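Local coordinates for protein aminotransferase, class IV (Brucella abortus, PDB 4TVI) that probably transfers amino groups between branched-chain amino acids and 2-oxoglutarate, using a covalently held pyridoxal 5'-phosphate, at residues F160-T165 against D271-T276; L262-F267 against I286-R291. All blocks are in the same frame, centred on the assembly; numbering follows the deposited sequence.

Interaction 1 of 2, residues F160-T165 against D271-T276; sequences FTITTT and DEIFST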
loop_
_atom_site.group_PDB
_atom_site.type_symbol
_atom_site.label_atom_id
_atom_site.label_comp_id
_atom_site.label_asym_id
_atom_site.label_seq_id
_atom_site.Cartn_x
_atom_site.Cartn_y
_atom_site.Cartn_z
ATOM N N PHE A 160 -23.953 12.282 2.176
ATOM C CA PHE A 160 -22.888 12.915 1.402
ATOM C C PHE A 160 -23.128 12.846 -0.106
ATOM O O PHE A 160 -23.996 12.112 -0.580
ATOM C CB PHE A 160 -21.530 12.293 1.748
ATOM C CG PHE A 160 -21.431 10.822 1.451
ATOM C CD1 PHE A 160 -21.808 9.886 2.401
ATOM C CD2 PHE A 160 -20.938 10.374 0.237
ATOM C CE1 PHE A 160 -21.707 8.528 2.135
ATOM C CE2 PHE A 160 -20.835 9.018 -0.035
ATOM C CZ PHE A 160 -21.223 8.096 0.914
ATOM N N THR A 161 -22.346 13.622 -0.850
ATOM C CA THR A 161 -22.483 13.711 -2.296
ATOM C C THR A 161 -21.386 12.933 -3.010
ATOM O O THR A 161 -20.311 12.691 -2.451
ATOM C CB THR A 161 -22.439 15.171 -2.773
ATOM O OG1 THR A 161 -21.159 15.738 -2.464
ATOM C CG2 THR A 161 -23.538 15.984 -2.099
ATOM N N ILE A 162 -21.660 12.545 -4.252
ATOM C CA ILE A 162 -20.677 11.824 -5.050
ATOM C C ILE A 162 -20.478 12.437 -6.429
ATOM O O ILE A 162 -21.342 13.142 -6.954
ATOM C CB ILE A 162 -21.060 10.338 -5.241
ATOM C CG1 ILE A 162 -22.455 10.216 -5.854
ATOM C CG2 ILE A 162 -21.005 9.588 -3.915
ATOM C CD1 ILE A 162 -22.842 8.790 -6.193
ATOM N N THR A 163 -19.318 12.149 -7.003
ATOM C CA THR A 163 -19.017 12.486 -8.384
ATOM C C THR A 163 -18.222 11.315 -8.937
ATOM O O THR A 163 -17.971 10.339 -8.227
ATOM C CB THR A 163 -18.212 13.802 -8.508
ATOM O OG1 THR A 163 -17.955 14.092 -9.892
ATOM C CG2 THR A 163 -16.897 13.682 -7.767
ATOM N N THR A 164 -17.841 11.395 -10.203
ATOM C CA THR A 164 -17.013 10.362 -10.795
ATOM C C THR A 164 -15.553 10.646 -10.491
ATOM O O THR A 164 -15.205 11.746 -10.059
ATOM C CB THR A 164 -17.216 10.270 -12.310
ATOM O OG1 THR A 164 -17.030 11.565 -12.887
ATOM C CG2 THR A 164 -18.622 9.779 -12.624
ATOM N N THR A 165 -14.703 9.652 -10.718
ATOM C CA THR A 165 -13.270 9.825 -10.542
ATOM C C THR A 165 -12.523 9.293 -11.759
ATOM O O THR A 165 -12.993 8.382 -12.445
ATOM C CB THR A 165 -12.763 9.121 -9.270
ATOM O OG1 THR A 165 -11.334 9.217 -9.213
ATOM C CG2 THR A 165 -13.174 7.650 -9.266
ATOM N N ASP A 271 -33.500 6.373 -7.890
ATOM C CA ASP A 271 -34.423 7.133 -7.056
ATOM C C ASP A 271 -33.711 7.486 -5.757
ATOM O O ASP A 271 -33.845 8.594 -5.234
ATOM C CB ASP A 271 -35.704 6.343 -6.768
ATOM C CG ASP A 271 -36.475 6.001 -8.028
ATOM O OD1 ASP A 271 -36.414 6.792 -8.989
ATOM O OD2 ASP A 271 -37.148 4.947 -8.051
ATOM N N GLU A 272 -32.963 6.516 -5.238
ATOM C CA GLU A 272 -32.154 6.711 -4.040
ATOM C C GLU A 272 -30.785 6.081 -4.216
ATOM O O GLU A 272 -30.631 5.094 -4.932
ATOM C CB GLU A 272 -32.820 6.094 -2.800
ATOM C CG GLU A 272 -34.315 6.310 -2.656
ATOM C CD GLU A 272 -34.866 5.611 -1.425
ATOM O OE1 GLU A 272 -34.080 5.375 -0.478
ATOM O OE2 GLU A 272 -36.077 5.298 -1.397
ATOM N N ILE A 273 -29.797 6.645 -3.532
ATOM C CA ILE A 273 -28.475 6.050 -3.448
ATOM C C ILE A 273 -28.036 6.066 -1.987
ATOM O O ILE A 273 -28.244 7.058 -1.280
ATOM C CB ILE A 273 -27.428 6.803 -4.316
ATOM C CG1 ILE A 273 -27.912 6.950 -5.760
ATOM C CG2 ILE A 273 -26.083 6.083 -4.286
ATOM C CD1 ILE A 273 -26.939 7.711 -6.662
ATOM N N PHE A 274 -27.455 4.965 -1.522
ATOM C CA PHE A 274 -26.882 4.953 -0.182
ATOM C C PHE A 274 -25.649 4.060 -0.096
ATOM O O PHE A 274 -25.328 3.325 -1.031
ATOM C CB PHE A 274 -27.934 4.536 0.856
ATOM C CG PHE A 274 -28.397 3.100 0.752
ATOM C CD1 PHE A 274 -29.491 2.762 -0.036
ATOM C CD2 PHE A 274 -27.786 2.102 1.501
ATOM C CE1 PHE A 274 -29.937 1.452 -0.109
ATOM C CE2 PHE A 274 -28.227 0.787 1.435
ATOM C CZ PHE A 274 -29.309 0.465 0.630
ATOM N N SER A 275 -24.934 4.163 1.017
ATOM C CA SER A 275 -23.742 3.356 1.217
ATOM C C SER A 275 -23.848 2.570 2.518
ATOM O O SER A 275 -24.632 2.922 3.407
ATOM C CB SER A 275 -22.490 4.234 1.227
ATOM O OG SER A 275 -22.440 5.040 2.389
ATOM N N THR A 276 -23.068 1.497 2.611
ATOM C CA THR A 276 -22.971 0.720 3.841
ATOM C C THR A 276 -21.509 0.571 4.226
ATOM O O THR A 276 -20.626 0.562 3.371
ATOM C CB THR A 276 -23.608 -0.683 3.718
ATOM O OG1 THR A 276 -22.905 -1.445 2.726
ATOM C CG2 THR A 276 -25.087 -0.584 3.342
#
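Phe160 and Ile162 meet Ser275 and Ile273 across one intervening strand in the mixed sheet of this class IV aminotransferase fold. Strand 281-288 lies between strands 160-164 and 272-277, parallel to the first and antiparallel to the second. The nearest CA atoms, those of Phe160 and Phe274, are therefore 9.0 Å apart. Contact passes through side chains on one side of the middle strand. Two small pairings carry it. In one, Ile162 reaches out with an extended arm, CD1 anti to CA (chi2 174°). Its CD1 meets the CD1 methyl of Ile273 from the side, at 4.3 Å. The two arms stand at about a right angle. Ile285 of the middle strand touches both Phe160 and Ile273. Leu204 packs on Ile162 and Val220 on Ile273, which makes this a buried apolar patch. In the other pairing, the Phe160 ring offers an edge to Ser275. Its CG sits between the backbone N and the carbonyl carbon (chi1 61°), and the outer end of the ring reaches the serine. The hydroxyl also makes a weak hydrogen bond to Val283 O of the middle strand. It lies near the ring plane, not over a face, with Ser275 OG 3.6 Å from both Phe160 CE1 and Phe160 CZ.

Interaction 2 of 2, residues L262-F267 against I286-R291; sequences LKIEDF and IGFDER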
loop_
_atom_site.group_PDB
_atom_site.type_symbol
_atom_site.label_atom_id
_atom_site.label_comp_id
_atom_site.label_asym_id
_atom_site.label_seq_id
_atom_site.Cartn_x
_atom_site.Cartn_y
_atom_site.Cartn_z
ATOM N N LEU A 262 -23.569 -3.140 -12.542
ATOM C CA LEU A 262 -24.139 -1.806 -12.674
ATOM C C LEU A 262 -23.150 -0.824 -13.295
ATOM O O LEU A 262 -21.950 -0.872 -13.020
ATOM C CB LEU A 262 -24.602 -1.287 -11.311
ATOM C CG LEU A 262 -25.684 -2.088 -10.586
ATOM C CD1 LEU A 262 -25.809 -1.607 -9.144
ATOM C CD2 LEU A 262 -27.028 -1.993 -11.305
ATOM N N LYS A 263 -23.662 0.062 -14.140
ATOM C CA LYS A 263 -22.849 1.109 -14.734
ATOM C C LYS A 263 -23.180 2.463 -14.114
ATOM O O LYS A 263 -24.129 2.579 -13.338
ATOM C CB LYS A 263 -23.053 1.147 -16.254
ATOM C CG LYS A 263 -22.481 -0.070 -16.972
ATOM C CD LYS A 263 -22.524 0.082 -18.488
ATOM C CE LYS A 263 -21.792 1.337 -18.935
ATOM N NZ LYS A 263 -20.394 1.390 -18.414
ATOM N N ILE A 264 -22.389 3.476 -14.453
ATOM C CA ILE A 264 -22.616 4.832 -13.968
ATOM C C ILE A 264 -24.025 5.278 -14.333
ATOM O O ILE A 264 -24.715 5.917 -13.534
ATOM C CB ILE A 264 -21.592 5.833 -14.548
ATOM C CG1 ILE A 264 -20.185 5.552 -14.004
ATOM C CG2 ILE A 264 -21.999 7.264 -14.220
ATOM C CD1 ILE A 264 -20.052 5.773 -12.509
ATOM N N GLU A 265 -24.446 4.914 -15.541
ATOM C CA GLU A 265 -25.784 5.222 -16.029
ATOM C C GLU A 265 -26.884 4.741 -15.087
ATOM O O GLU A 265 -27.875 5.435 -14.895
ATOM C CB GLU A 265 -25.986 4.611 -17.423
ATOM C CG GLU A 265 -25.221 5.317 -18.551
ATOM C CD GLU A 265 -23.719 5.023 -18.575
ATOM O OE1 GLU A 265 -23.199 4.346 -17.659
ATOM O OE2 GLU A 265 -23.050 5.486 -19.522
ATOM N N ASP A 266 -26.700 3.571 -14.483
ATOM C CA ASP A 266 -27.689 3.036 -13.542
ATOM C C ASP A 266 -27.878 3.957 -12.344
ATOM O O ASP A 266 -28.995 4.156 -11.876
ATOM C CB ASP A 266 -27.285 1.639 -13.062
ATOM C CG ASP A 266 -27.398 0.598 -14.156
ATOM O OD1 ASP A 266 -28.535 0.350 -14.610
ATOM O OD2 ASP A 266 -26.356 0.053 -14.583
ATOM N N PHE A 267 -26.780 4.524 -11.856
ATOM C CA PHE A 267 -26.847 5.409 -10.700
ATOM C C PHE A 267 -27.352 6.794 -11.093
ATOM O O PHE A 267 -27.892 7.525 -10.265
ATOM C CB PHE A 267 -25.484 5.476 -10.012
ATOM C CG PHE A 267 -25.153 4.229 -9.239
ATOM C CD1 PHE A 267 -24.615 3.123 -9.878
ATOM C CD2 PHE A 267 -25.402 4.158 -7.881
ATOM C CE1 PHE A 267 -24.329 1.966 -9.174
ATOM C CE2 PHE A 267 -25.112 3.006 -7.166
ATOM C CZ PHE A 267 -24.574 1.908 -7.817
ATOM N N ILE A 286 -26.803 11.914 -1.018
ATOM C CA ILE A 286 -27.805 12.942 -1.279
ATOM C C ILE A 286 -27.502 13.811 -2.487
ATOM O O ILE A 286 -28.109 14.867 -2.670
ATOM C CB ILE A 286 -27.977 13.859 -0.058
ATOM C CG1 ILE A 286 -26.640 14.523 0.296
ATOM C CG2 ILE A 286 -28.531 13.061 1.122
ATOM C CD1 ILE A 286 -26.703 15.426 1.515
ATOM N N GLY A 287 -26.547 13.378 -3.300
ATOM C CA GLY A 287 -26.181 14.113 -4.494
ATOM C C GLY A 287 -25.239 13.328 -5.382
ATOM O O GLY A 287 -24.283 12.711 -4.907
ATOM N N PHE A 288 -25.527 13.336 -6.676
ATOM C CA PHE A 288 -24.638 12.758 -7.673
ATOM C C PHE A 288 -24.433 13.789 -8.774
ATOM O O PHE A 288 -25.300 13.971 -9.627
ATOM C CB PHE A 288 -25.210 11.448 -8.228
ATOM C CG PHE A 288 -24.257 10.688 -9.112
ATOM C CD1 PHE A 288 -22.923 11.061 -9.219
ATOM C CD2 PHE A 288 -24.699 9.591 -9.836
ATOM C CE1 PHE A 288 -22.051 10.358 -10.032
ATOM C CE2 PHE A 288 -23.834 8.885 -10.652
ATOM C CZ PHE A 288 -22.507 9.269 -10.751
ATOM N N ASP A 289 -23.294 14.473 -8.719
ATOM C CA ASP A 289 -23.001 15.594 -9.600
ATOM C C ASP A 289 -24.149 16.612 -9.594
ATOM O O ASP A 289 -24.463 17.187 -8.553
ATOM C CB ASP A 289 -22.695 15.097 -11.017
ATOM C CG ASP A 289 -21.338 14.405 -11.110
ATOM O OD1 ASP A 289 -20.305 15.073 -10.878
ATOM O OD2 ASP A 289 -21.300 13.192 -11.407
ATOM N N GLU A 290 -24.780 16.828 -10.745
ATOM C CA GLU A 290 -25.794 17.871 -10.862
ATOM C C GLU A 290 -27.173 17.463 -10.338
ATOM O O GLU A 290 -28.080 18.298 -10.253
ATOM C CB GLU A 290 -25.914 18.320 -12.319
ATOM C CG GLU A 290 -24.853 19.327 -12.730
ATOM C CD GLU A 290 -24.946 19.711 -14.198
ATOM O OE1 GLU A 290 -26.036 19.550 -14.787
ATOM O OE2 GLU A 290 -23.928 20.176 -14.757
ATOM N N ARG A 291 -27.343 16.186 -10.009
ATOM C CA ARG A 291 -28.637 15.714 -9.540
ATOM C C ARG A 291 -28.639 15.548 -8.023
ATOM O O ARG A 291 -27.958 14.676 -7.481
ATOM C CB ARG A 291 -29.018 14.400 -10.228
ATOM C CG ARG A 291 -30.388 13.883 -9.821
ATOM C CD ARG A 291 -30.745 12.575 -10.510
ATOM N NE ARG A 291 -32.109 12.173 -10.180
ATOM C CZ ARG A 291 -32.519 10.914 -10.069
ATOM N NH1 ARG A 291 -31.669 9.918 -10.267
ATOM N NH2 ARG A 291 -33.779 10.653 -9.757
#
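Phe267, in the short helix 264-268, lies nearest Phe288 at the end of strand 281-288, with their CA atoms 8.2 Å apart. Lys263 is the N-cap of the helix. Its backbone N donates a nearly straight bond (172°) to Asp266 OD2, at 2.7 Å, which accepts it on its anti lone pair. A type II' turn from Phe288 to Arg291 makes a tight beta hairpin between strands 281-288 and 291-292, and the two residues bond N to O both ways. Phe288 carries the contact. Its CG is anti to the backbone N (chi1 -171°), which extends the ring toward the helix. The ring arrives edge first. Phe288 CE2 touches Phe267 CB at 3.8 Å, and Phe267 O lies in the ring plane, 3.8 Å from Phe288 CD2. The Phe267 ring itself leads away from the strand. Ile264 crosses Phe288 at about a right angle, with Ile264 CG2 4.0 Å from Phe288 CZ. Arg268 makes a cation-pi contact with Phe288 and a salt bridge to Asp289. The helix rests on the sheet: Ile264 and Phe267 both pack on Leu204 of strand 202-206 and Val212 of strand 212-215, and Phe267 also reaches strand 219-224.

Overall arrangement
Both interactions depend on strand 281-288, and their centres are about 7 Å apart. In interaction 1 it is the strand between the two segments. In interaction 2 its last residues and the following turn form one side. Their segments alternate along the chain: 160-165, 262-267, 271-276, 286-291. Probable hydrogen bonds join them, Ile162 N to Gly287 O and Thr163 OG1 to Asp289 OD1. Ile273 CD1 also packs against Phe267 O. Interaction 1 is buried within the sheet and mostly apolar. Interaction 2 lies farther out, joins a helix to the sheet, and adds charged groups beside the edge of the Phe288 ring.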